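Local coordinates for DNA repair protein RAD2 (Saccharomyces cerevisiae, PDB 4Q0W) that cuts single-stranded DNA as a magnesium-dependent endonuclease essential for the incision step of the excision repair of damaged DNA, at residues I61-L65 against L157-I163; I69-F73 against P328-G332; L336-R340 against S354-I359. All coordinates share one frame; numbering follows the deposited sequence.

Contact 1. Residues I61-L65 against L157-I163; sequences ICKLL and LLSRFGI
I61 meets the ring of F161 with its CG2 methyl set almost on the ring axis, a CH-pi contact of 3.5 Å from CG2 to the ring centroid, 4° off the normal. CG2 stands anti to the backbone N of I61 (chi1 of the CG1 branch -74°), which brings this methyl to the ring and sends the CG1-CD1 arm to the methyls of L157 and L158. One turn on, L65 CD1 comes obliquely to F161 CD1 at 3.6 Å. The sulfur-aromatic contact is looser: C62 SG comes obliquely to the ring, 4.1 Å from F161 CZ. Purely aliphatic contacts fill the rest. I61 CD1 reaches L158 CD2 at 3.7 Å, and I61 CG2 lies 3.6 Å from I163 CD1, the two isoleucine side chains lying alongside and pointing opposite ways. Helix 52-66 of the N-domain thus packs on the C-terminal end of helix 148-160 of the I-domain, where a Schellman motif at G162, with positive phi, turns the chain toward strand 165-167 and brings I163 back into the cluster. A serine in place of F161 would probably leave a gap under I61 CG2 and L65 CD1 and strip C62 SG of its aromatic neighbour. L339 and L358 of the C-terminal helices also touch F161, while F73 of strand 70-75 packs on I61 and L158.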
ATOM      1  N   ILE A  61      -9.377  24.364 -26.599  1.00 18.92           N
ATOM      2  CA  ILE A  61      -8.913  24.996 -27.835  1.00 17.30           C
ATOM      3  C   ILE A  61      -8.576  26.467 -27.571  1.00 21.68           C
ATOM      4  O   ILE A  61      -7.558  26.985 -28.043  1.00 21.36           O
ATOM      5  CB  ILE A  61      -9.987  24.905 -28.938  1.00 21.02           C
ATOM      6  CG1 ILE A  61     -10.071  23.478 -29.488  1.00 19.58           C
ATOM      7  CG2 ILE A  61      -9.706  25.891 -30.076  1.00 18.88           C
ATOM      8  CD1 ILE A  61     -11.331  23.224 -30.338  1.00 19.85           C
ATOM      9  N   CYS A  62      -9.431  27.136 -26.805  1.00 19.95           N
ATOM     10  CA  CYS A  62      -9.224  28.544 -26.506  1.00 24.58           C
ATOM     11  C   CYS A  62      -7.949  28.742 -25.677  1.00 24.20           C
ATOM     12  O   CYS A  62      -7.218  29.701 -25.892  1.00 22.71           O
ATOM     13  CB  CYS A  62     -10.449  29.122 -25.795  1.00 21.14           C
ATOM     14  SG  CYS A  62     -11.890  29.306 -26.906  1.00 28.34           S
ATOM     15  N   LYS A  63      -7.682  27.830 -24.744  1.00 24.02           N
ATOM     16  CA  LYS A  63      -6.476  27.929 -23.922  1.00 25.01           C
ATOM     17  C   LYS A  63      -5.233  27.843 -24.809  1.00 24.88           C
ATOM     18  O   LYS A  63      -4.339  28.682 -24.709  1.00 23.63           O
ATOM     19  CB  LYS A  63      -6.461  26.854 -22.828  1.00 29.17           C
ATOM     20  CG  LYS A  63      -5.253  26.954 -21.875  1.00 29.36           C
ATOM     21  CD  LYS A  63      -5.410  26.042 -20.658  1.00 29.02           C
ATOM     22  CE  LYS A  63      -4.161  26.057 -19.776  1.00 28.47           C
ATOM     23  NZ  LYS A  63      -4.293  25.175 -18.579  1.00 29.39           N
ATOM     24  N   LEU A  64      -5.206  26.853 -25.703  1.00 20.99           N
ATOM     25  CA  LEU A  64      -4.105  26.702 -26.653  1.00 22.85           C
ATOM     26  C   LEU A  64      -3.929  27.961 -27.508  1.00 24.13           C
ATOM     27  O   LEU A  64      -2.810  28.461 -27.678  1.00 21.42           O
ATOM     28  CB  LEU A  64      -4.335  25.475 -27.553  1.00 23.30           C
ATOM     29  CG  LEU A  64      -4.392  24.101 -26.857  1.00 22.42           C
ATOM     30  CD1 LEU A  64      -4.853  23.007 -27.806  1.00 18.64           C
ATOM     31  CD2 LEU A  64      -3.039  23.743 -26.253  1.00 20.07           C
ATOM     32  N   LEU A  65      -5.033  28.478 -28.039  1.00 20.04           N
ATOM     33  CA  LEU A  65      -4.954  29.628 -28.923  1.00 21.47           C
ATOM     34  C   LEU A  65      -4.536  30.877 -28.155  1.00 22.58           C
ATOM     35  O   LEU A  65      -3.788  31.715 -28.674  1.00 21.56           O
ATOM     36  CB  LEU A  65      -6.277  29.845 -29.665  1.00 24.72           C
ATOM     37  CG  LEU A  65      -6.602  28.831 -30.763  1.00 28.43           C
ATOM     38  CD1 LEU A  65      -7.903  29.185 -31.504  1.00 23.41           C
ATOM     39  CD2 LEU A  65      -5.436  28.671 -31.748  1.00 24.33           C
ATOM     40  N   LEU A 157     -16.098  21.626 -35.077  1.00 21.29           N
ATOM     41  CA  LEU A 157     -15.635  22.737 -34.260  1.00 22.65           C
ATOM     42  C   LEU A 157     -14.192  23.077 -34.605  1.00 20.94           C
ATOM     43  O   LEU A 157     -13.864  24.247 -34.882  1.00 17.43           O
ATOM     44  CB  LEU A 157     -15.774  22.399 -32.780  1.00 15.46           C
ATOM     45  CG  LEU A 157     -15.304  23.457 -31.778  1.00 21.12           C
ATOM     46  CD1 LEU A 157     -16.056  24.772 -31.968  1.00 23.52           C
ATOM     47  CD2 LEU A 157     -15.477  22.951 -30.370  1.00 23.15           C
ATOM     48  N   LEU A 158     -13.341  22.052 -34.619  1.00 21.27           N
ATOM     49  CA  LEU A 158     -11.931  22.224 -34.965  1.00 19.44           C
ATOM     50  C   LEU A 158     -11.752  22.934 -36.310  1.00 18.60           C
ATOM     51  O   LEU A 158     -10.945  23.859 -36.431  1.00 22.17           O
ATOM     52  CB  LEU A 158     -11.212  20.875 -34.974  1.00 15.59           C
ATOM     53  CG  LEU A 158     -10.836  20.349 -33.589  1.00 20.81           C
ATOM     54  CD1 LEU A 158     -10.397  18.878 -33.655  1.00 15.09           C
ATOM     55  CD2 LEU A 158      -9.730  21.230 -32.976  1.00 16.70           C
ATOM     56  N   SER A 159     -12.516  22.527 -37.317  1.00 19.27           N
ATOM     57  CA  SER A 159     -12.317  23.116 -38.638  1.00 23.73           C
ATOM     58  C   SER A 159     -12.830  24.562 -38.721  1.00 19.86           C
ATOM     59  O   SER A 159     -12.237  25.390 -39.413  1.00 26.59           O
ATOM     60  CB  SER A 159     -12.902  22.232 -39.740  1.00 29.57           C
ATOM     61  OG  SER A 159     -14.313  22.219 -39.685  1.00 35.19           O
ATOM     62  N   ARG A 160     -13.897  24.878 -37.991  1.00 17.50           N
ATOM     63  CA  ARG A 160     -14.363  26.269 -37.914  1.00 21.05           C
ATOM     64  C   ARG A 160     -13.365  27.167 -37.167  1.00 25.55           C
ATOM     65  O   ARG A 160     -13.371  28.394 -37.347  1.00 22.01           O
ATOM     66  CB  ARG A 160     -15.757  26.342 -37.279  1.00 19.58           C
ATOM     67  CG  ARG A 160     -16.816  25.562 -38.077  1.00 19.54           C
ATOM     68  CD  ARG A 160     -18.232  25.730 -37.505  1.00 26.32           C
ATOM     69  NE  ARG A 160     -19.202  24.926 -38.254  1.00 32.78           N
ATOM     70  CZ  ARG A 160     -20.499  25.204 -38.378  1.00 28.08           C
ATOM     71  NH1 ARG A 160     -21.024  26.290 -37.815  1.00 23.81           N
ATOM     72  NH2 ARG A 160     -21.272  24.394 -39.082  1.00 33.85           N
ATOM     73  N   PHE A 161     -12.510  26.554 -36.339  1.00 18.70           N
ATOM     74  CA  PHE A 161     -11.406  27.266 -35.693  1.00 20.72           C
ATOM     75  C   PHE A 161     -10.215  27.359 -36.643  1.00 22.16           C
ATOM     76  O   PHE A 161      -9.234  28.046 -36.353  1.00 23.93           O
ATOM     77  CB  PHE A 161     -10.948  26.541 -34.429  1.00 16.97           C
ATOM     78  CG  PHE A 161     -11.551  27.067 -33.155  1.00 19.02           C
ATOM     79  CD1 PHE A 161     -11.156  28.295 -32.636  1.00 19.34           C
ATOM     80  CD2 PHE A 161     -12.488  26.314 -32.453  1.00 16.77           C
ATOM     81  CE1 PHE A 161     -11.703  28.770 -31.456  1.00 18.24           C
ATOM     82  CE2 PHE A 161     -13.037  26.779 -31.265  1.00 15.69           C
ATOM     83  CZ  PHE A 161     -12.640  28.006 -30.761  1.00 19.59           C
ATOM     84  N   GLY A 162     -10.293  26.659 -37.772  1.00 20.60           N
ATOM     85  CA  GLY A 162      -9.163  26.584 -38.681  1.00 21.28           C
ATOM     86  C   GLY A 162      -8.013  25.723 -38.161  1.00 26.05           C
ATOM     87  O   GLY A 162      -6.864  25.888 -38.591  1.00 24.09           O
ATOM     88  N   ILE A 163      -8.323  24.795 -37.255  1.00 22.91           N
ATOM     89  CA  ILE A 163      -7.304  23.917 -36.666  1.00 22.85           C
ATOM     90  C   ILE A 163      -7.258  22.564 -37.368  1.00 21.52           C
ATOM     91  O   ILE A 163      -8.258  21.851 -37.432  1.00 21.99           O
ATOM     92  CB  ILE A 163      -7.528  23.727 -35.155  1.00 23.15           C
ATOM     93  CG1 ILE A 163      -7.367  25.065 -34.423  1.00 15.41           C
ATOM     94  CG2 ILE A 163      -6.562  22.691 -34.563  1.00 18.59           C
ATOM     95  CD1 ILE A 163      -7.906  25.029 -33.017  1.00 20.95           C
TER

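Contact 2. Residues I69-F73 against P328-G332; sequences IRPVF and PFVWG
F329 receives V72 on one face of its ring: the V72 CG2 methyl stands over the centre, 3.9 Å from the ring centroid and 9° off the normal, with the two side chains crossing at about a right angle. This methyl is anti to the backbone N of V72, and the other branch, CG1, lies 4.1 Å from F329 CD2. I166 of strand 165-167 also touches F329, so the phenyl ring bridges from V72 to the outermost strand on this side of the sheet. Two residues on, the chain brings W331 down on the same strand. Strand 70-75 lies between 25-29 and 165-167 in the mixed sheet of the PIN-type nuclease core, parallel to both, and the loop that precedes helix 336-347 is laid against its first residues. The indole of W331 carries most of this contact. Its NE1 donates to the backbone O of P71 over 2.7 Å, a short bond but a bent one, 143° at the hydrogen, with the donor well above the carbonyl plane and the oxygen tilted from the ring plane. Over one face of the same indole lies R70 CB, 3.8 Å from the centroid of the five-membered ring. The R70 chain then bends at chi2 and chi3 and carries the guanidinium above the six-membered ring, CZ 4.9 Å from its centroid, a cation-pi contact in which the two planes are 56° apart rather than stacked. R70 NH1 is hydrogen-bonded to the backbone O of D23, which helps to hold the guanidinium there. V72 CG1 approaches W331 CZ2 obliquely at 4.3 Å.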
ATOM      1  N   ILE A  69      -0.336  28.812 -29.240  1.00 22.33           N
ATOM      2  CA  ILE A  69       0.057  27.479 -29.691  1.00 26.53           C
ATOM      3  C   ILE A  69      -0.633  27.146 -31.011  1.00 20.81           C
ATOM      4  O   ILE A  69      -1.806  27.483 -31.221  1.00 22.35           O
ATOM      5  CB  ILE A  69      -0.234  26.407 -28.605  1.00 28.61           C
ATOM      6  CG1 ILE A  69       0.724  26.586 -27.430  1.00 24.95           C
ATOM      7  CG2 ILE A  69      -0.086  24.981 -29.151  1.00 23.63           C
ATOM      8  CD1 ILE A  69       0.254  25.914 -26.157  1.00 25.41           C
ATOM      9  N   ARG A  70       0.102  26.513 -31.918  1.00 22.03           N
ATOM     10  CA  ARG A  70      -0.474  26.042 -33.173  1.00 20.27           C
ATOM     11  C   ARG A  70      -0.740  24.534 -33.091  1.00 26.28           C
ATOM     12  O   ARG A  70       0.146  23.720 -33.389  1.00 24.66           O
ATOM     13  CB  ARG A  70       0.455  26.374 -34.341  1.00 25.93           C
ATOM     14  CG  ARG A  70       0.593  27.883 -34.589  1.00 34.48           C
ATOM     15  CD  ARG A  70       1.996  28.261 -35.047  1.00 34.44           C
ATOM     16  NE  ARG A  70       2.274  27.846 -36.419  1.00 36.82           N
ATOM     17  CZ  ARG A  70       3.492  27.569 -36.884  1.00 40.26           C
ATOM     18  NH1 ARG A  70       4.554  27.656 -36.082  1.00 38.22           N
ATOM     19  NH2 ARG A  70       3.652  27.196 -38.147  1.00 37.83           N
ATOM     20  N   PRO A  71      -1.964  24.152 -32.686  1.00 21.37           N
ATOM     21  CA  PRO A  71      -2.199  22.728 -32.424  1.00 20.16           C
ATOM     22  C   PRO A  71      -2.522  21.934 -33.683  1.00 21.01           C
ATOM     23  O   PRO A  71      -3.046  22.480 -34.650  1.00 22.21           O
ATOM     24  CB  PRO A  71      -3.422  22.739 -31.497  1.00 21.47           C
ATOM     25  CG  PRO A  71      -4.186  23.983 -31.871  1.00 19.70           C
ATOM     26  CD  PRO A  71      -3.177  24.969 -32.470  1.00 23.82           C
ATOM     27  N   VAL A  72      -2.181  20.652 -33.678  1.00 19.60           N
ATOM     28  CA  VAL A  72      -2.819  19.734 -34.606  1.00 19.59           C
ATOM     29  C   VAL A  72      -3.402  18.574 -33.817  1.00 17.83           C
ATOM     30  O   VAL A  72      -2.694  17.891 -33.075  1.00 18.40           O
ATOM     31  CB  VAL A  72      -1.913  19.311 -35.801  1.00 25.59           C
ATOM     32  CG1 VAL A  72      -0.486  19.222 -35.397  1.00 24.35           C
ATOM     33  CG2 VAL A  72      -2.410  18.012 -36.459  1.00 23.13           C
ATOM     34  N   PHE A  73      -4.713  18.405 -33.938  1.00 20.23           N
ATOM     35  CA  PHE A  73      -5.425  17.427 -33.137  1.00 17.91           C
ATOM     36  C   PHE A  73      -5.289  16.040 -33.746  1.00 19.12           C
ATOM     37  O   PHE A  73      -5.399  15.859 -34.967  1.00 18.94           O
ATOM     38  CB  PHE A  73      -6.901  17.836 -32.967  1.00 14.50           C
ATOM     39  CG  PHE A  73      -7.126  18.779 -31.817  1.00 15.75           C
ATOM     40  CD1 PHE A  73      -6.491  20.021 -31.785  1.00 14.22           C
ATOM     41  CD2 PHE A  73      -7.954  18.425 -30.763  1.00 16.90           C
ATOM     42  CE1 PHE A  73      -6.685  20.903 -30.716  1.00 15.41           C
ATOM     43  CE2 PHE A  73      -8.162  19.300 -29.688  1.00 15.63           C
ATOM     44  CZ  PHE A  73      -7.521  20.537 -29.664  1.00 18.91           C
ATOM     45  N   PRO A 328       3.448  19.100 -44.631  1.00 34.56           N
ATOM     46  CA  PRO A 328       3.256  19.947 -43.447  1.00 33.32           C
ATOM     47  C   PRO A 328       1.779  20.300 -43.213  1.00 29.68           C
ATOM     48  O   PRO A 328       0.976  20.311 -44.152  1.00 32.12           O
ATOM     49  CB  PRO A 328       4.064  21.209 -43.785  1.00 37.47           C
ATOM     50  CG  PRO A 328       5.082  20.753 -44.812  1.00 35.48           C
ATOM     51  CD  PRO A 328       4.343  19.722 -45.625  1.00 34.46           C
ATOM     52  N   PHE A 329       1.421  20.571 -41.962  1.00 29.07           N
ATOM     53  CA  PHE A 329       0.060  20.986 -41.653  1.00 29.70           C
ATOM     54  C   PHE A 329      -0.150  22.461 -41.991  1.00 34.71           C
ATOM     55  O   PHE A 329       0.801  23.251 -41.986  1.00 27.56           O
ATOM     56  CB  PHE A 329      -0.274  20.682 -40.193  1.00 29.21           C
ATOM     57  CG  PHE A 329      -0.264  19.209 -39.885  1.00 33.14           C
ATOM     58  CD1 PHE A 329      -1.313  18.401 -40.295  1.00 27.40           C
ATOM     59  CD2 PHE A 329       0.815  18.625 -39.234  1.00 27.98           C
ATOM     60  CE1 PHE A 329      -1.302  17.030 -40.038  1.00 29.19           C
ATOM     61  CE2 PHE A 329       0.833  17.256 -38.978  1.00 25.31           C
ATOM     62  CZ  PHE A 329      -0.233  16.463 -39.382  1.00 22.76           C
ATOM     63  N   VAL A 330      -1.390  22.816 -42.311  1.00 35.96           N
ATOM     64  CA  VAL A 330      -1.743  24.207 -42.582  1.00 36.23           C
ATOM     65  C   VAL A 330      -2.729  24.686 -41.529  1.00 29.31           C
ATOM     66  O   VAL A 330      -3.747  24.038 -41.282  1.00 31.12           O
ATOM     67  CB  VAL A 330      -2.337  24.358 -43.982  1.00 35.05           C
ATOM     68  N   TRP A 331      -2.410  25.803 -40.888  1.00 28.21           N
ATOM     69  CA  TRP A 331      -3.317  26.399 -39.924  1.00 24.44           C
ATOM     70  C   TRP A 331      -4.159  27.490 -40.588  1.00 36.55           C
ATOM     71  O   TRP A 331      -3.634  28.330 -41.320  1.00 34.51           O
ATOM     72  CB  TRP A 331      -2.542  26.949 -38.731  1.00 26.84           C
ATOM     73  CG  TRP A 331      -2.016  25.850 -37.844  1.00 27.52           C
ATOM     74  CD1 TRP A 331      -2.578  25.386 -36.692  1.00 22.29           C
ATOM     75  CD2 TRP A 331      -0.841  25.056 -38.066  1.00 30.11           C
ATOM     76  NE1 TRP A 331      -1.819  24.359 -36.173  1.00 32.43           N
ATOM     77  CE2 TRP A 331      -0.743  24.141 -36.997  1.00 30.43           C
ATOM     78  CE3 TRP A 331       0.146  25.040 -39.058  1.00 35.44           C
ATOM     79  CZ2 TRP A 331       0.303  23.221 -36.892  1.00 25.38           C
ATOM     80  CZ3 TRP A 331       1.183  24.123 -38.953  1.00 31.96           C
ATOM     81  CH2 TRP A 331       1.249  23.226 -37.880  1.00 26.02           C
ATOM     82  N   GLY A 332      -5.464  27.459 -40.348  1.00 28.74           N
ATOM     83  CA  GLY A 332      -6.339  28.492 -40.863  1.00 32.73           C
ATOM     84  C   GLY A 332      -6.609  29.532 -39.794  1.00 30.47           C
ATOM     85  O   GLY A 332      -5.992  29.517 -38.726  1.00 39.62           O
TER

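Contact 3. Residues L336-R340 against S354-I359; sequences LDMLR and SDEILI
D355 is gripped side-on by R340 through two nitrogens, one to each carboxylate oxygen: R340 NH2 to D355 OD2 at 2.6 Å and R340 NE to D355 OD1 at 2.8 Å. Both oxygens use their syn lone pairs, the bonds are fairly straight, and the two flat groups are nearly coplanar (24° apart), an arrangement that fixes the rotation of both. R340 is stretched out (chi2 164°) to reach D355. D337 OD1 adds a long, charge-only interaction with R340 NH1. L336 CD2 lies over one face of the guanidinium, while L336 CD1 packs 3.9 Å from L358 CB. Deeper in, L358 CD1 meets L339 CB at 3.6 Å. Beside the salt bridge, water 1 joins the helices, donating to R340 O and accepting from S354 OG at 2.7 Å. Helices 336-347 and 351-361 form a helical hairpin; the axes of the short segments approach to 10.5 Å, their N-to-C directions 138° apart. On its inner side L339 packs on L157 and R160 of helix 148-160, and L358 on F58 of helix 52-66.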
ATOM      1  N   LEU A 336     -15.272  33.392 -37.302  1.00 22.58           N
ATOM      2  CA  LEU A 336     -16.156  33.898 -36.248  1.00 22.15           C
ATOM      3  C   LEU A 336     -17.640  33.642 -36.559  1.00 21.96           C
ATOM      4  O   LEU A 336     -18.395  33.200 -35.681  1.00 24.28           O
ATOM      5  CB  LEU A 336     -15.914  35.396 -36.017  1.00 26.37           C
ATOM      6  CG  LEU A 336     -16.704  36.011 -34.866  1.00 28.73           C
ATOM      7  CD1 LEU A 336     -16.384  35.280 -33.573  1.00 21.74           C
ATOM      8  CD2 LEU A 336     -16.434  37.498 -34.727  1.00 23.97           C
ATOM      9  N   ASP A 337     -18.040  33.914 -37.800  1.00 17.78           N
ATOM     10  CA  ASP A 337     -19.427  33.715 -38.227  1.00 25.63           C
ATOM     11  C   ASP A 337     -19.872  32.277 -37.968  1.00 24.67           C
ATOM     12  O   ASP A 337     -20.967  32.045 -37.457  1.00 20.58           O
ATOM     13  CB  ASP A 337     -19.595  34.030 -39.721  1.00 17.47           C
ATOM     14  CG  ASP A 337     -19.517  35.538 -40.026  1.00 21.36           C
ATOM     15  OD1 ASP A 337     -19.187  36.323 -39.115  1.00 20.47           O
ATOM     16  OD2 ASP A 337     -19.792  35.923 -41.180  1.00 20.09           O
ATOM     17  N   MET A 338     -19.016  31.316 -38.320  1.00 21.38           N
ATOM     18  CA  MET A 338     -19.399  29.903 -38.237  1.00 20.68           C
ATOM     19  C   MET A 338     -19.237  29.336 -36.829  1.00 24.44           C
ATOM     20  O   MET A 338     -19.947  28.401 -36.447  1.00 22.22           O
ATOM     21  CB  MET A 338     -18.643  29.061 -39.266  1.00 23.60           C
ATOM     22  CG  MET A 338     -18.977  29.418 -40.710  1.00 23.49           C
ATOM     23  SD  MET A 338     -20.761  29.325 -41.075  1.00 33.16           S
ATOM     24  CE  MET A 338     -20.997  27.552 -41.222  1.00 27.61           C
ATOM     25  N   LEU A 339     -18.315  29.908 -36.053  1.00 18.74           N
ATOM     26  CA  LEU A 339     -18.172  29.537 -34.652  1.00 20.34           C
ATOM     27  C   LEU A 339     -19.379  30.054 -33.855  1.00 19.83           C
ATOM     28  O   LEU A 339     -19.910  29.349 -32.996  1.00 22.69           O
ATOM     29  CB  LEU A 339     -16.845  30.080 -34.067  1.00 18.12           C
ATOM     30  CG  LEU A 339     -15.539  29.348 -34.434  1.00 19.96           C
ATOM     31  CD1 LEU A 339     -14.297  30.135 -33.974  1.00 19.40           C
ATOM     32  CD2 LEU A 339     -15.499  27.909 -33.864  1.00 16.69           C
ATOM     33  N   ARG A 340     -19.798  31.288 -34.130  1.00 20.37           N
ATOM     34  CA  ARG A 340     -20.999  31.854 -33.503  1.00 25.12           C
ATOM     35  C   ARG A 340     -22.211  30.948 -33.702  1.00 14.90           C
ATOM     36  O   ARG A 340     -22.896  30.579 -32.748  1.00 17.22           O
ATOM     37  CB  ARG A 340     -21.347  33.202 -34.131  1.00 20.52           C
ATOM     38  CG  ARG A 340     -20.571  34.407 -33.623  1.00 21.77           C
ATOM     39  CD  ARG A 340     -20.773  35.544 -34.630  1.00 24.32           C
ATOM     40  NE  ARG A 340     -20.358  36.851 -34.130  1.00 22.18           N
ATOM     41  CZ  ARG A 340     -20.477  37.973 -34.829  1.00 24.37           C
ATOM     42  NH1 ARG A 340     -20.995  37.939 -36.047  1.00 20.78           N
ATOM     43  NH2 ARG A 340     -20.075  39.125 -34.314  1.00 26.64           N
ATOM     44  N   SER A 354     -20.119  34.256 -27.415  1.00 27.64           N
ATOM     45  CA  SER A 354     -19.031  33.703 -28.210  1.00 25.14           C
ATOM     46  C   SER A 354     -18.003  34.771 -28.572  1.00 31.12           C
ATOM     47  O   SER A 354     -16.797  34.537 -28.481  1.00 29.84           O
ATOM     48  CB  SER A 354     -19.580  33.054 -29.485  1.00 23.05           C
ATOM     49  OG  SER A 354     -20.347  31.897 -29.187  1.00 21.94           O
ATOM     50  N   ASP A 355     -18.489  35.936 -28.992  1.00 25.88           N
ATOM     51  CA  ASP A 355     -17.632  37.050 -29.369  1.00 29.95           C
ATOM     52  C   ASP A 355     -16.699  37.463 -28.229  1.00 28.37           C
ATOM     53  O   ASP A 355     -15.520  37.703 -28.441  1.00 27.12           O
ATOM     54  CB  ASP A 355     -18.487  38.251 -29.791  1.00 25.64           C
ATOM     55  CG  ASP A 355     -19.022  38.125 -31.203  1.00 31.36           C
ATOM     56  OD1 ASP A 355     -18.915  37.022 -31.788  1.00 29.74           O
ATOM     57  OD2 ASP A 355     -19.552  39.132 -31.738  1.00 31.20           O
ATOM     58  N   GLU A 356     -17.243  37.538 -27.021  1.00 26.08           N
ATOM     59  CA  GLU A 356     -16.494  38.014 -25.870  1.00 28.40           C
ATOM     60  C   GLU A 356     -15.235  37.175 -25.673  1.00 40.39           C
ATOM     61  O   GLU A 356     -14.187  37.698 -25.288  1.00 35.04           O
ATOM     62  CB  GLU A 356     -17.377  37.955 -24.633  1.00 34.68           C
ATOM     63  CG  GLU A 356     -16.730  38.473 -23.368  1.00 53.05           C
ATOM     64  CD  GLU A 356     -17.724  38.569 -22.231  1.00 68.81           C
ATOM     65  OE1 GLU A 356     -18.831  38.002 -22.368  1.00 58.59           O
ATOM     66  OE2 GLU A 356     -17.401  39.218 -21.210  1.00 73.83           O
ATOM     67  N   ILE A 357     -15.342  35.880 -25.970  1.00 37.03           N
ATOM     68  CA  ILE A 357     -14.221  34.952 -25.842  1.00 32.15           C
ATOM     69  C   ILE A 357     -13.368  34.897 -27.110  1.00 29.01           C
ATOM     70  O   ILE A 357     -12.140  34.899 -27.041  1.00 33.18           O
ATOM     71  CB  ILE A 357     -14.718  33.529 -25.462  1.00 30.20           C
ATOM     72  CG1 ILE A 357     -15.327  33.545 -24.056  1.00 32.03           C
ATOM     73  CG2 ILE A 357     -13.586  32.514 -25.534  1.00 32.50           C
ATOM     74  CD1 ILE A 357     -16.192  32.341 -23.729  1.00 33.73           C
ATOM     75  N   LEU A 358     -14.016  34.875 -28.269  1.00 25.00           N
ATOM     76  CA  LEU A 358     -13.324  34.563 -29.517  1.00 24.21           C
ATOM     77  C   LEU A 358     -12.589  35.741 -30.162  1.00 34.49           C
ATOM     78  O   LEU A 358     -11.513  35.566 -30.741  1.00 29.32           O
ATOM     79  CB  LEU A 358     -14.301  33.940 -30.525  1.00 22.73           C
ATOM     80  CG  LEU A 358     -14.815  32.528 -30.230  1.00 25.42           C
ATOM     81  CD1 LEU A 358     -15.855  32.120 -31.269  1.00 22.28           C
ATOM     82  CD2 LEU A 358     -13.651  31.519 -30.216  1.00 22.44           C
ATOM     83  N   ILE A 359     -13.173  36.933 -30.077  1.00 27.80           N
ATOM     84  CA  ILE A 359     -12.573  38.116 -30.703  1.00 30.83           C
ATOM     85  C   ILE A 359     -11.127  38.410 -30.243  1.00 28.38           C
ATOM     86  O   ILE A 359     -10.259  38.650 -31.090  1.00 29.53           O
ATOM     87  CB  ILE A 359     -13.502  39.366 -30.602  1.00 31.02           C
ATOM     88  CG1 ILE A 359     -14.719  39.190 -31.514  1.00 30.12           C
ATOM     89  CG2 ILE A 359     -12.759  40.633 -30.997  1.00 31.66           C
ATOM     90  CD1 ILE A 359     -15.793  40.257 -31.336  1.00 36.41           C
TER
HETATM   91  O   HOH W   1     -22.841  31.744 -30.231  1.00 21.77           O

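Overall arrangement
Contact 1 is the buried core of the three, wholly apolar and without a hydrogen bond across it, whereas contacts 2 and 3 are partly buried and have polar bonds at their centre. Contacts 1 and 2 adjoin: helix 52-66 leads directly into strand 70-75, and the backbone of G162 probably hydrogen-bonds to G332. Contacts 1 and 3 share an apolar cluster round F161, and R160 NH1 probably bonds to M338 O. Contacts 2 and 3 are linked only through sequence. Their chemistry differs accordingly: in contact 2 an indole bonds to a strand carbonyl and takes an arginine over its face, while in contact 3 an arginine-aspartate salt bridge joins two helices.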